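Long-range contacts in Exo-poly-alpha-D-galacturonosidase (Thermotoga maritima, PDB 3JUR), which probably hydrolyses the alpha-1,4 linkages of polygalacturonate from the chain end, as an exo-acting polygalacturonase of glycoside hydrolase family 28: residues V322-L328 with V351-R357; N346-S352 with N380-G386; A413-V417 with K444-K448. One frame throughout, in Å; residues are numbered along the deposited sequence.

Interaction 1: V322-L328 with V351-R357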
ATOM      1  N   VAL D 322      17.586  -7.673  17.260  1.00 21.56           N
ATOM      2  CA  VAL D 322      17.051  -8.631  18.235  1.00 21.79           C
ATOM      3  C   VAL D 322      16.221  -9.726  17.576  1.00 21.92           C
ATOM      4  O   VAL D 322      15.724  -9.554  16.459  1.00 22.15           O
ATOM      5  CB  VAL D 322      16.214  -7.926  19.340  1.00 21.72           C
ATOM      6  CG1 VAL D 322      17.054  -6.857  20.043  1.00 21.15           C
ATOM      7  CG2 VAL D 322      14.911  -7.316  18.766  1.00 21.72           C
ATOM      8  N   GLU D 323      16.069 -10.856  18.261  1.00 21.79           N
ATOM      9  CA  GLU D 323      15.259 -11.937  17.710  1.00 21.66           C
ATOM     10  C   GLU D 323      13.788 -11.559  17.687  1.00 21.68           C
ATOM     11  O   GLU D 323      13.075 -11.883  16.728  1.00 21.39           O
ATOM     12  CB  GLU D 323      15.454 -13.237  18.494  1.00 21.76           C
ATOM     13  CG  GLU D 323      16.807 -13.902  18.265  1.00 21.85           C
ATOM     14  CD  GLU D 323      16.931 -15.247  18.974  1.00 24.63           C
ATOM     15  OE1 GLU D 323      15.954 -15.684  19.619  1.00 25.40           O
ATOM     16  OE2 GLU D 323      18.011 -15.875  18.879  1.00 25.53           O
ATOM     17  N   ARG D 324      13.348 -10.893  18.759  1.00 21.39           N
ATOM     18  CA  ARG D 324      11.955 -10.512  18.961  1.00 21.57           C
ATOM     19  C   ARG D 324      11.886  -9.178  19.682  1.00 21.52           C
ATOM     20  O   ARG D 324      12.702  -8.893  20.571  1.00 22.03           O
ATOM     21  CB  ARG D 324      11.210 -11.567  19.798  1.00 21.67           C
ATOM     22  CG  ARG D 324      11.227 -12.954  19.188  1.00 22.30           C
ATOM     23  CD  ARG D 324      10.722 -14.056  20.107  1.00 22.35           C
ATOM     24  NE  ARG D 324      11.149 -15.331  19.527  1.00 22.23           N
ATOM     25  CZ  ARG D 324      12.336 -15.892  19.732  1.00 21.70           C
ATOM     26  NH1 ARG D 324      13.218 -15.325  20.562  1.00 20.81           N
ATOM     27  NH2 ARG D 324      12.634 -17.027  19.117  1.00 18.82           N
ATOM     28  N   ALA D 325      10.898  -8.369  19.325  1.00 21.28           N
ATOM     29  CA  ALA D 325      10.716  -7.084  19.989  1.00 21.94           C
ATOM     30  C   ALA D 325       9.896  -7.259  21.264  1.00 22.08           C
ATOM     31  O   ALA D 325      10.319  -6.838  22.347  1.00 21.86           O
ATOM     32  CB  ALA D 325      10.071  -6.069  19.049  1.00 21.73           C
ATOM     33  N   LEU D 326       8.728  -7.887  21.120  1.00 22.07           N
ATOM     34  CA  LEU D 326       7.815  -8.146  22.227  1.00 22.32           C
ATOM     35  C   LEU D 326       7.512  -9.642  22.243  1.00 22.58           C
ATOM     36  O   LEU D 326       7.110 -10.217  21.226  1.00 22.78           O
ATOM     37  CB  LEU D 326       6.511  -7.345  22.076  1.00 21.85           C
ATOM     38  CG  LEU D 326       5.376  -7.596  23.091  1.00 22.12           C
ATOM     39  CD1 LEU D 326       5.770  -7.204  24.536  1.00 21.11           C
ATOM     40  CD2 LEU D 326       4.092  -6.883  22.695  1.00 19.45           C
ATOM     41  N   ARG D 327       7.689 -10.255  23.407  1.00 22.82           N
ATOM     42  CA  ARG D 327       7.549 -11.695  23.560  1.00 23.05           C
ATOM     43  C   ARG D 327       6.799 -12.033  24.851  1.00 22.66           C
ATOM     44  O   ARG D 327       7.235 -11.653  25.929  1.00 22.25           O
ATOM     45  CB  ARG D 327       8.948 -12.312  23.577  1.00 23.46           C
ATOM     46  CG  ARG D 327       8.999 -13.827  23.497  1.00 25.77           C
ATOM     47  CD  ARG D 327      10.437 -14.294  23.677  1.00 27.26           C
ATOM     48  NE  ARG D 327      10.606 -15.674  23.227  1.00 29.47           N
ATOM     49  CZ  ARG D 327      11.681 -16.412  23.480  1.00 29.80           C
ATOM     50  NH1 ARG D 327      12.693 -15.906  24.180  1.00 29.33           N
ATOM     51  NH2 ARG D 327      11.742 -17.658  23.034  1.00 31.20           N
ATOM     52  N   LEU D 328       5.665 -12.725  24.728  1.00 22.63           N
ATOM     53  CA  LEU D 328       4.966 -13.302  25.882  1.00 22.42           C
ATOM     54  C   LEU D 328       5.021 -14.837  25.812  1.00 22.48           C
ATOM     55  O   LEU D 328       4.642 -15.435  24.798  1.00 21.88           O
ATOM     56  CB  LEU D 328       3.517 -12.794  25.980  1.00 22.25           C
ATOM     57  CG  LEU D 328       3.256 -11.363  26.491  1.00 22.50           C
ATOM     58  CD1 LEU D 328       3.787 -10.287  25.547  1.00 22.11           C
ATOM     59  CD2 LEU D 328       1.779 -11.132  26.740  1.00 22.13           C
ATOM     60  N   VAL D 351      14.754  -7.059  13.066  1.00 21.21           N
ATOM     61  CA  VAL D 351      14.281  -8.204  13.846  1.00 20.91           C
ATOM     62  C   VAL D 351      14.515  -9.498  13.043  1.00 21.03           C
ATOM     63  O   VAL D 351      14.253  -9.532  11.844  1.00 20.99           O
ATOM     64  CB  VAL D 351      12.789  -8.052  14.221  1.00 20.92           C
ATOM     65  CG1 VAL D 351      12.286  -9.283  14.969  1.00 20.37           C
ATOM     66  CG2 VAL D 351      12.562  -6.784  15.058  1.00 19.93           C
ATOM     67  N   SER D 352      15.022 -10.549  13.689  1.00 21.42           N
ATOM     68  CA  SER D 352      15.348 -11.798  12.964  1.00 21.91           C
ATOM     69  C   SER D 352      14.288 -12.921  13.033  1.00 21.93           C
ATOM     70  O   SER D 352      14.166 -13.699  12.091  1.00 22.32           O
ATOM     71  CB  SER D 352      16.716 -12.338  13.379  1.00 21.69           C
ATOM     72  OG  SER D 352      16.706 -12.680  14.754  1.00 22.69           O
ATOM     73  N   GLU D 353      13.538 -13.007  14.128  1.00 21.64           N
ATOM     74  CA  GLU D 353      12.526 -14.065  14.283  1.00 21.45           C
ATOM     75  C   GLU D 353      11.097 -13.534  14.175  1.00 21.67           C
ATOM     76  O   GLU D 353      10.518 -13.562  13.090  1.00 21.38           O
ATOM     77  CB  GLU D 353      12.726 -14.847  15.594  1.00 21.41           C
ATOM     78  CG  GLU D 353      14.065 -15.595  15.667  1.00 22.17           C
ATOM     79  CD  GLU D 353      14.173 -16.731  14.647  1.00 24.29           C
ATOM     80  OE1 GLU D 353      13.158 -17.406  14.384  1.00 26.01           O
ATOM     81  OE2 GLU D 353      15.271 -16.949  14.103  1.00 24.20           O
ATOM     82  N   GLU D 354      10.531 -13.064  15.291  1.00 21.34           N
ATOM     83  CA  GLU D 354       9.175 -12.520  15.291  1.00 21.38           C
ATOM     84  C   GLU D 354       9.175 -11.148  15.929  1.00 20.98           C
ATOM     85  O   GLU D 354       9.760 -10.968  16.989  1.00 20.92           O
ATOM     86  CB  GLU D 354       8.186 -13.426  16.049  1.00 21.62           C
ATOM     87  CG  GLU D 354       8.118 -14.874  15.579  1.00 23.00           C
ATOM     88  CD  GLU D 354       8.980 -15.821  16.414  1.00 24.37           C
ATOM     89  OE1 GLU D 354       9.377 -15.456  17.546  1.00 25.59           O
ATOM     90  OE2 GLU D 354       9.241 -16.943  15.937  1.00 23.52           O
ATOM     91  N   VAL D 355       8.513 -10.182  15.297  1.00 20.83           N
ATOM     92  CA  VAL D 355       8.434  -8.848  15.863  1.00 20.50           C
ATOM     93  C   VAL D 355       7.581  -8.885  17.130  1.00 21.11           C
ATOM     94  O   VAL D 355       7.978  -8.368  18.175  1.00 21.32           O
ATOM     95  CB  VAL D 355       7.874  -7.808  14.856  1.00 20.90           C
ATOM     96  CG1 VAL D 355       7.779  -6.428  15.515  1.00 19.44           C
ATOM     97  CG2 VAL D 355       8.728  -7.744  13.590  1.00 18.28           C
ATOM     98  N   ILE D 356       6.411  -9.513  17.021  1.00 21.57           N
ATOM     99  CA  ILE D 356       5.487  -9.701  18.137  1.00 21.91           C
ATOM    100  C   ILE D 356       5.183 -11.200  18.270  1.00 22.26           C
ATOM    101  O   ILE D 356       4.708 -11.832  17.327  1.00 22.16           O
ATOM    102  CB  ILE D 356       4.179  -8.894  17.937  1.00 21.99           C
ATOM    103  CG1 ILE D 356       4.472  -7.383  17.917  1.00 22.41           C
ATOM    104  CG2 ILE D 356       3.158  -9.225  19.023  1.00 22.15           C
ATOM    105  CD1 ILE D 356       3.381  -6.559  17.226  1.00 23.54           C
ATOM    106  N   ARG D 357       5.474 -11.754  19.445  1.00 22.48           N
ATOM    107  CA  ARG D 357       5.297 -13.167  19.704  1.00 23.04           C
ATOM    108  C   ARG D 357       4.490 -13.395  20.973  1.00 22.80           C
ATOM    109  O   ARG D 357       4.859 -12.914  22.044  1.00 23.00           O
ATOM    110  CB  ARG D 357       6.660 -13.868  19.835  1.00 22.84           C
ATOM    111  CG  ARG D 357       6.563 -15.367  20.135  1.00 24.66           C
ATOM    112  CD  ARG D 357       6.293 -16.133  18.864  1.00 26.67           C
ATOM    113  NE  ARG D 357       6.066 -17.565  19.059  1.00 28.41           N
ATOM    114  CZ  ARG D 357       7.016 -18.492  19.160  1.00 29.96           C
ATOM    115  NH1 ARG D 357       6.673 -19.762  19.317  1.00 31.16           N
ATOM    116  NH2 ARG D 357       8.300 -18.165  19.119  1.00 31.34           N
TER
HETATM  117  O   HOH W   1      10.922 -18.252  17.242  1.00 24.43           O
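R324 and E354 lie side by side across neighbouring coils of the beta-helix, and their salt bridge is the charged link between them. R324 NE gives its hydrogen to E354 OE1 at 2.7 Å, nearly along the C-O bond, the oxygen lying 17° out of the guanidinium plane. With CG beside its own backbone N (chi1 -58°) and an extended chain to NE, R324 runs over the E354 carbonyl to that carboxylate. NH2 reaches the other oxygen, OE2, through water 1, while NH1 bonds both E323 OE1 and the H296 carbonyl. E354 OE1 also takes a weak bond from R357 NH2 at 3.3 Å. E354 thus probably offsets both arginines, R324 NE and R357 NH2 lying 4.0 Å apart, and R391 as well, which bridges to E354 OE2. Replacing R324 with a leucine would probably leave E354 without its cross-coil mate and E323 without the arginine next to it in the chain. The backbone polar groups are met in turn: V322 O by S352 N, E323 O by E353 N at 2.9 Å and weakly by E354 N. At the corner, V355 O receives L326 N at 3.1 Å and, weakly, A325 N; beyond it R357 N meets L326 O, and R357 O meets L328 N at 2.8 Å. Strand 327-329 then lies parallel to 357-359, whose other neighbour is 388-393, while L326 and I356 turn inward onto strand 372-379.

Interaction 2: N346-S352 with N380-G386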
ATOM      1  N   ASN D 346       7.546   2.295  20.251  1.00 21.31           N
ATOM      2  CA  ASN D 346       8.814   1.584  20.141  1.00 21.26           C
ATOM      3  C   ASN D 346       9.291   1.461  18.711  1.00 21.21           C
ATOM      4  O   ASN D 346       8.493   1.542  17.775  1.00 21.67           O
ATOM      5  CB  ASN D 346       8.721   0.220  20.821  1.00 21.25           C
ATOM      6  CG  ASN D 346       8.492   0.337  22.319  1.00 22.40           C
ATOM      7  OD1 ASN D 346       9.288   0.942  23.028  1.00 22.98           O
ATOM      8  ND2 ASN D 346       7.402  -0.242  22.803  1.00 22.99           N
ATOM      9  N   VAL D 347      10.602   1.304  18.550  1.00 21.07           N
ATOM     10  CA  VAL D 347      11.218   1.094  17.248  1.00 20.90           C
ATOM     11  C   VAL D 347      12.005  -0.210  17.303  1.00 20.90           C
ATOM     12  O   VAL D 347      12.771  -0.443  18.239  1.00 21.38           O
ATOM     13  CB  VAL D 347      12.165   2.264  16.847  1.00 20.76           C
ATOM     14  CG1 VAL D 347      12.814   1.990  15.505  1.00 20.98           C
ATOM     15  CG2 VAL D 347      11.411   3.594  16.804  1.00 20.70           C
ATOM     16  N   ALA D 348      11.801  -1.066  16.311  1.00 20.85           N
ATOM     17  CA  ALA D 348      12.553  -2.312  16.204  1.00 21.33           C
ATOM     18  C   ALA D 348      13.108  -2.435  14.798  1.00 21.54           C
ATOM     19  O   ALA D 348      12.360  -2.439  13.829  1.00 22.06           O
ATOM     20  CB  ALA D 348      11.676  -3.508  16.556  1.00 20.80           C
ATOM     21  N   VAL D 349      14.428  -2.514  14.679  1.00 21.72           N
ATOM     22  CA  VAL D 349      15.054  -2.601  13.360  1.00 21.79           C
ATOM     23  C   VAL D 349      15.876  -3.871  13.188  1.00 21.66           C
ATOM     24  O   VAL D 349      16.616  -4.272  14.088  1.00 21.28           O
ATOM     25  CB  VAL D 349      15.821  -1.275  12.959  1.00 22.07           C
ATOM     26  CG1 VAL D 349      15.821  -0.261  14.080  1.00 22.12           C
ATOM     27  CG2 VAL D 349      17.224  -1.529  12.435  1.00 22.18           C
ATOM     28  N   ASN D 350      15.693  -4.519  12.038  1.00 21.78           N
ATOM     29  CA  ASN D 350      16.352  -5.795  11.719  1.00 21.80           C
ATOM     30  C   ASN D 350      16.037  -6.920  12.721  1.00 21.50           C
ATOM     31  O   ASN D 350      16.936  -7.628  13.187  1.00 21.06           O
ATOM     32  CB  ASN D 350      17.865  -5.605  11.533  1.00 21.96           C
ATOM     33  CG  ASN D 350      18.207  -4.814  10.275  1.00 23.96           C
ATOM     34  OD1 ASN D 350      17.574  -4.977   9.233  1.00 26.49           O
ATOM     35  ND2 ASN D 350      19.224  -3.965  10.364  1.00 25.23           N
ATOM     36  N   VAL D 351      14.754  -7.059  13.066  1.00 21.21           N
ATOM     37  CA  VAL D 351      14.281  -8.204  13.846  1.00 20.91           C
ATOM     38  C   VAL D 351      14.515  -9.498  13.043  1.00 21.03           C
ATOM     39  O   VAL D 351      14.253  -9.532  11.844  1.00 20.99           O
ATOM     40  CB  VAL D 351      12.789  -8.052  14.221  1.00 20.92           C
ATOM     41  CG1 VAL D 351      12.286  -9.283  14.969  1.00 20.37           C
ATOM     42  CG2 VAL D 351      12.562  -6.784  15.058  1.00 19.93           C
ATOM     43  N   SER D 352      15.022 -10.549  13.689  1.00 21.42           N
ATOM     44  CA  SER D 352      15.348 -11.798  12.964  1.00 21.91           C
ATOM     45  C   SER D 352      14.288 -12.921  13.033  1.00 21.93           C
ATOM     46  O   SER D 352      14.166 -13.699  12.091  1.00 22.32           O
ATOM     47  CB  SER D 352      16.716 -12.338  13.379  1.00 21.69           C
ATOM     48  OG  SER D 352      16.706 -12.680  14.754  1.00 22.69           O
ATOM     49  N   ASN D 380       1.806   2.556  17.911  1.00 21.43           N
ATOM     50  CA  ASN D 380       2.914   3.338  17.342  1.00 21.90           C
ATOM     51  C   ASN D 380       4.240   2.577  17.325  1.00 21.58           C
ATOM     52  O   ASN D 380       5.286   3.114  17.696  1.00 21.65           O
ATOM     53  CB  ASN D 380       3.060   4.703  18.041  1.00 21.71           C
ATOM     54  CG  ASN D 380       3.869   5.699  17.223  1.00 23.64           C
ATOM     55  OD1 ASN D 380       3.815   5.694  15.992  1.00 26.24           O
ATOM     56  ND2 ASN D 380       4.627   6.560  17.907  1.00 23.24           N
ATOM     57  N   LEU D 381       4.178   1.315  16.903  1.00 21.61           N
ATOM     58  CA  LEU D 381       5.381   0.525  16.664  1.00 21.25           C
ATOM     59  C   LEU D 381       5.836   0.732  15.230  1.00 21.18           C
ATOM     60  O   LEU D 381       5.030   0.722  14.292  1.00 21.43           O
ATOM     61  CB  LEU D 381       5.137  -0.967  16.951  1.00 21.37           C
ATOM     62  CG  LEU D 381       6.169  -2.020  16.492  1.00 20.84           C
ATOM     63  CD1 LEU D 381       7.505  -1.863  17.236  1.00 19.86           C
ATOM     64  CD2 LEU D 381       5.611  -3.426  16.668  1.00 20.04           C
ATOM     65  N   LYS D 382       7.132   0.962  15.065  1.00 21.28           N
ATOM     66  CA  LYS D 382       7.741   0.991  13.750  1.00 21.13           C
ATOM     67  C   LYS D 382       8.792  -0.103  13.739  1.00 21.47           C
ATOM     68  O   LYS D 382       9.734  -0.090  14.558  1.00 21.02           O
ATOM     69  CB  LYS D 382       8.337   2.366  13.453  1.00 21.57           C
ATOM     70  CG  LYS D 382       7.278   3.469  13.402  1.00 21.70           C
ATOM     71  CD  LYS D 382       7.864   4.796  12.996  1.00 23.57           C
ATOM     72  CE  LYS D 382       7.239   5.955  13.771  1.00 26.14           C
ATOM     73  NZ  LYS D 382       5.760   5.912  13.809  1.00 26.10           N
ATOM     74  N   ALA D 383       8.608  -1.074  12.849  1.00 20.88           N
ATOM     75  CA  ALA D 383       9.473  -2.239  12.842  1.00 21.44           C
ATOM     76  C   ALA D 383       9.855  -2.724  11.465  1.00 21.57           C
ATOM     77  O   ALA D 383       9.121  -2.578  10.483  1.00 21.34           O
ATOM     78  CB  ALA D 383       8.871  -3.409  13.672  1.00 21.46           C
ATOM     79  N   THR D 384      11.019  -3.349  11.434  1.00 21.46           N
ATOM     80  CA  THR D 384      11.633  -3.792  10.220  1.00 21.86           C
ATOM     81  C   THR D 384      12.118  -5.235  10.437  1.00 21.57           C
ATOM     82  O   THR D 384      12.633  -5.556  11.499  1.00 21.29           O
ATOM     83  CB  THR D 384      12.747  -2.771   9.848  1.00 21.76           C
ATOM     84  OG1 THR D 384      12.297  -1.960   8.749  1.00 23.67           O
ATOM     85  CG2 THR D 384      14.026  -3.422   9.497  1.00 22.05           C
ATOM     86  N   GLY D 385      11.877  -6.104   9.454  1.00 21.73           N
ATOM     87  CA  GLY D 385      12.437  -7.457   9.435  1.00 21.52           C
ATOM     88  C   GLY D 385      11.642  -8.554  10.121  1.00 21.51           C
ATOM     89  O   GLY D 385      10.690  -8.285  10.846  1.00 21.49           O
ATOM     90  N   GLY D 386      12.036  -9.803   9.881  1.00 21.56           N
ATOM     91  CA  GLY D 386      11.471 -10.937  10.614  1.00 21.49           C
ATOM     92  C   GLY D 386      10.935 -12.071   9.756  1.00 21.24           C
ATOM     93  O   GLY D 386      10.545 -11.872   8.609  1.00 20.52           O
TER
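A348 is held through both its backbone N and its O: the N donates to K382 O and the O accepts from T384 N, each at 2.9 Å, the first bond nearly straight (167°) and the second more bent. K382 N to N346 O precedes them and V351 N to T384 O, 3.0 Å, follows. Together they join strand 347-349 to strand 382-384 as parallel neighbours, 9° apart, in successive coils of the right-handed parallel beta-helix of family 28. N346 turns its amide to the preceding coil, OD1 taking the N-H of N317 and ND2 giving to A314 O. K382 NZ bends back to N380 OD1 within its own segment, while N380 ND2 bonds D345.

Side chains alternate between two faces. A348 and A383 pack against each other on the inner face, their CB atoms 4.0 Å apart; A348 also meets A325, and A383 meets V355. L381 joins this side: with CG anti to the backbone N (chi1 167°), its CD1 comes to 3.6 Å from N346 O. V347 and K382 share the outward face, which a second subunit covers: V347 and V349 pack on V349 and V347 of that chain, K382 and T384 on T384 and K382 of the same chain, and N350 OD1 receives a weak hydrogen bond from NZ of K382 of that subunit. This face is therefore part of the tetramer interface.

Past V349 the chain turns through N350, whose phi and psi are both positive, and the paired segment leaves through two glycines. A CB on G385 would collide with V351 O. At the same turn the T384 methyl CG2 sits 3.2 Å from N350 N.

Interaction 3: A413-V417 with K444-K448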
ATOM      1  N   ALA D 413       8.769  -8.373   6.916  1.00 23.64           N
ATOM      2  CA  ALA D 413       8.552  -9.642   7.591  1.00 23.78           C
ATOM      3  C   ALA D 413       8.036 -10.647   6.562  1.00 23.90           C
ATOM      4  O   ALA D 413       7.233 -10.298   5.702  1.00 23.53           O
ATOM      5  CB  ALA D 413       7.571  -9.482   8.731  1.00 23.93           C
ATOM      6  N   LYS D 414       8.504 -11.887   6.637  1.00 23.79           N
ATOM      7  CA  LYS D 414       8.100 -12.891   5.655  1.00 24.32           C
ATOM      8  C   LYS D 414       6.615 -13.251   5.776  1.00 23.88           C
ATOM      9  O   LYS D 414       5.882 -13.183   4.797  1.00 24.03           O
ATOM     10  CB  LYS D 414       9.004 -14.129   5.720  1.00 24.48           C
ATOM     11  CG  LYS D 414      10.352 -13.902   5.025  1.00 27.69           C
ATOM     12  CD  LYS D 414      11.315 -15.086   5.179  1.00 30.73           C
ATOM     13  CE  LYS D 414      12.247 -14.909   6.377  1.00 31.84           C
ATOM     14  NZ  LYS D 414      13.393 -15.874   6.286  1.00 33.31           N
ATOM     15  N   ILE D 415       6.185 -13.622   6.979  1.00 23.24           N
ATOM     16  CA  ILE D 415       4.774 -13.847   7.266  1.00 22.80           C
ATOM     17  C   ILE D 415       4.233 -12.671   8.081  1.00 22.29           C
ATOM     18  O   ILE D 415       4.848 -12.265   9.069  1.00 22.75           O
ATOM     19  CB  ILE D 415       4.572 -15.190   8.008  1.00 22.86           C
ATOM     20  CG1 ILE D 415       4.928 -16.346   7.069  1.00 23.86           C
ATOM     21  CG2 ILE D 415       3.127 -15.327   8.535  1.00 22.14           C
ATOM     22  CD1 ILE D 415       5.175 -17.669   7.755  1.00 25.09           C
ATOM     23  N   SER D 416       3.108 -12.105   7.647  1.00 21.31           N
ATOM     24  CA  SER D 416       2.469 -11.005   8.388  1.00 21.06           C
ATOM     25  C   SER D 416       1.787 -11.481   9.668  1.00 20.85           C
ATOM     26  O   SER D 416       2.069 -10.968  10.754  1.00 21.09           O
ATOM     27  CB  SER D 416       1.464 -10.260   7.503  1.00 20.55           C
ATOM     28  OG  SER D 416       2.125  -9.680   6.401  1.00 21.15           O
ATOM     29  N   VAL D 417       0.879 -12.449   9.546  1.00 20.58           N
ATOM     30  CA  VAL D 417       0.148 -12.948  10.712  1.00 20.75           C
ATOM     31  C   VAL D 417       0.103 -14.484  10.739  1.00 21.02           C
ATOM     32  O   VAL D 417      -0.246 -15.139   9.745  1.00 20.28           O
ATOM     33  CB  VAL D 417      -1.301 -12.357  10.818  1.00 21.10           C
ATOM     34  CG1 VAL D 417      -2.052 -12.906  12.059  1.00 20.79           C
ATOM     35  CG2 VAL D 417      -1.271 -10.832  10.870  1.00 20.47           C
ATOM     36  N   LYS D 444      -8.401 -18.819  13.746  1.00 21.27           N
ATOM     37  CA  LYS D 444      -7.136 -19.235  13.145  1.00 21.29           C
ATOM     38  C   LYS D 444      -6.887 -18.425  11.885  1.00 21.42           C
ATOM     39  O   LYS D 444      -7.824 -18.118  11.144  1.00 21.07           O
ATOM     40  CB  LYS D 444      -7.168 -20.725  12.771  1.00 21.45           C
ATOM     41  CG  LYS D 444      -7.429 -21.676  13.930  1.00 22.12           C
ATOM     42  CD  LYS D 444      -7.416 -23.137  13.473  1.00 23.49           C
ATOM     43  CE  LYS D 444      -7.602 -24.064  14.659  1.00 24.35           C
ATOM     44  NZ  LYS D 444      -7.536 -25.504  14.285  1.00 26.98           N
ATOM     45  N   ALA D 445      -5.626 -18.082  11.635  1.00 21.04           N
ATOM     46  CA  ALA D 445      -5.277 -17.399  10.403  1.00 20.98           C
ATOM     47  C   ALA D 445      -3.797 -17.505  10.030  1.00 21.11           C
ATOM     48  O   ALA D 445      -2.913 -17.634  10.889  1.00 21.19           O
ATOM     49  CB  ALA D 445      -5.730 -15.928  10.445  1.00 20.57           C
ATOM     50  N   LEU D 446      -3.548 -17.448   8.730  1.00 21.30           N
ATOM     51  CA  LEU D 446      -2.206 -17.301   8.190  1.00 21.86           C
ATOM     52  C   LEU D 446      -2.228 -16.263   7.067  1.00 22.23           C
ATOM     53  O   LEU D 446      -2.851 -16.477   6.019  1.00 21.97           O
ATOM     54  CB  LEU D 446      -1.653 -18.645   7.696  1.00 21.95           C
ATOM     55  CG  LEU D 446      -0.201 -18.680   7.190  1.00 22.77           C
ATOM     56  CD1 LEU D 446       0.781 -18.311   8.285  1.00 23.15           C
ATOM     57  CD2 LEU D 446       0.140 -20.051   6.617  1.00 23.55           C
ATOM     58  N   LEU D 447      -1.555 -15.137   7.303  1.00 22.36           N
ATOM     59  CA  LEU D 447      -1.499 -14.050   6.333  1.00 23.03           C
ATOM     60  C   LEU D 447      -0.075 -13.795   5.878  1.00 23.18           C
ATOM     61  O   LEU D 447       0.832 -13.583   6.689  1.00 22.78           O
ATOM     62  CB  LEU D 447      -2.109 -12.759   6.899  1.00 23.26           C
ATOM     63  CG  LEU D 447      -3.620 -12.583   6.748  1.00 24.57           C
ATOM     64  CD1 LEU D 447      -4.405 -13.472   7.716  1.00 26.34           C
ATOM     65  CD2 LEU D 447      -3.993 -11.125   6.945  1.00 27.04           C
ATOM     66  N   LYS D 448       0.102 -13.823   4.568  1.00 23.74           N
ATOM     67  CA  LYS D 448       1.383 -13.566   3.944  1.00 24.53           C
ATOM     68  C   LYS D 448       1.155 -12.695   2.695  1.00 24.62           C
ATOM     69  O   LYS D 448       1.997 -11.871   2.318  1.00 25.11           O
ATOM     70  CB  LYS D 448       2.018 -14.909   3.595  1.00 24.80           C
ATOM     71  CG  LYS D 448       3.321 -14.851   2.845  1.00 26.82           C
ATOM     72  CD  LYS D 448       3.755 -16.248   2.450  1.00 28.20           C
ATOM     73  CE  LYS D 448       5.213 -16.260   2.068  1.00 30.43           C
ATOM     74  NZ  LYS D 448       5.571 -17.524   1.359  1.00 33.15           N
ATOM     75  OXT LYS D 448       0.120 -12.786   2.018  1.00 24.01           O
TER
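V417 and L447 make the close part of this contact, their CB atoms 4.0 Å apart on one face of an antiparallel pair. Two backbone bonds bind them: L447 N to V417 O at 2.8 Å, almost straight at 171°, and V417 N to L447 O at 3.1 Å, arriving 19° out of the carbonyl plane. L447 continues onto L439 and I441 of strand 438-442, so this side is buried in the body of the chain. S416 N also reaches L447 O, but weakly and at a poor angle, so two consecutive residues face one: a classic beta bulge, placed where the chain turns a corner at S416. The S416 CB follows its N towards the same oxygen, 3.5 Å away.

The bulge falls near the C-terminal end of the beta-helix, where strand 444-447 runs antiparallel to 415-419 and closes its sheet within this chain. The sheet does not stop there, because K444 to L447 pair antiparallel with a strand of a third subunit.

On the other face the packing is thinner. I415 CG2, anti to the backbone N, lies 3.4 Å from L447 O and 3.8 Å from L446 CD1, and the two side chains slant across each other. L446 CD1 swings back to V417 O as well. Towards the C-terminus the contact opens to solvent: K448 is an exposed, extended chain whose nearest approach is CG, 3.6 Å from K414 O, while the K414 ammonium points off from the contact.

Overall arrangement
The three contacts follow the beta-helix towards its C-terminal end. Interactions 1 and 2 alternate along the chain and share V351 and S352; their centres lie about 8 Å apart, and V355 and I356 of the first pack on L381, A383 and G385 of the second, so the corner of one coil rests on the strand of the next. Interaction 3 comes later, its centre about 14 Å from that of interaction 1 and about 16 Å from that of interaction 2, which it meets where G386 O probably accepts a hydrogen bond from K414 N. Interactions 1 and 3 reach the same sheet. Interactions 2 and 3 each face a different subunit, whereas interaction 1 touches none.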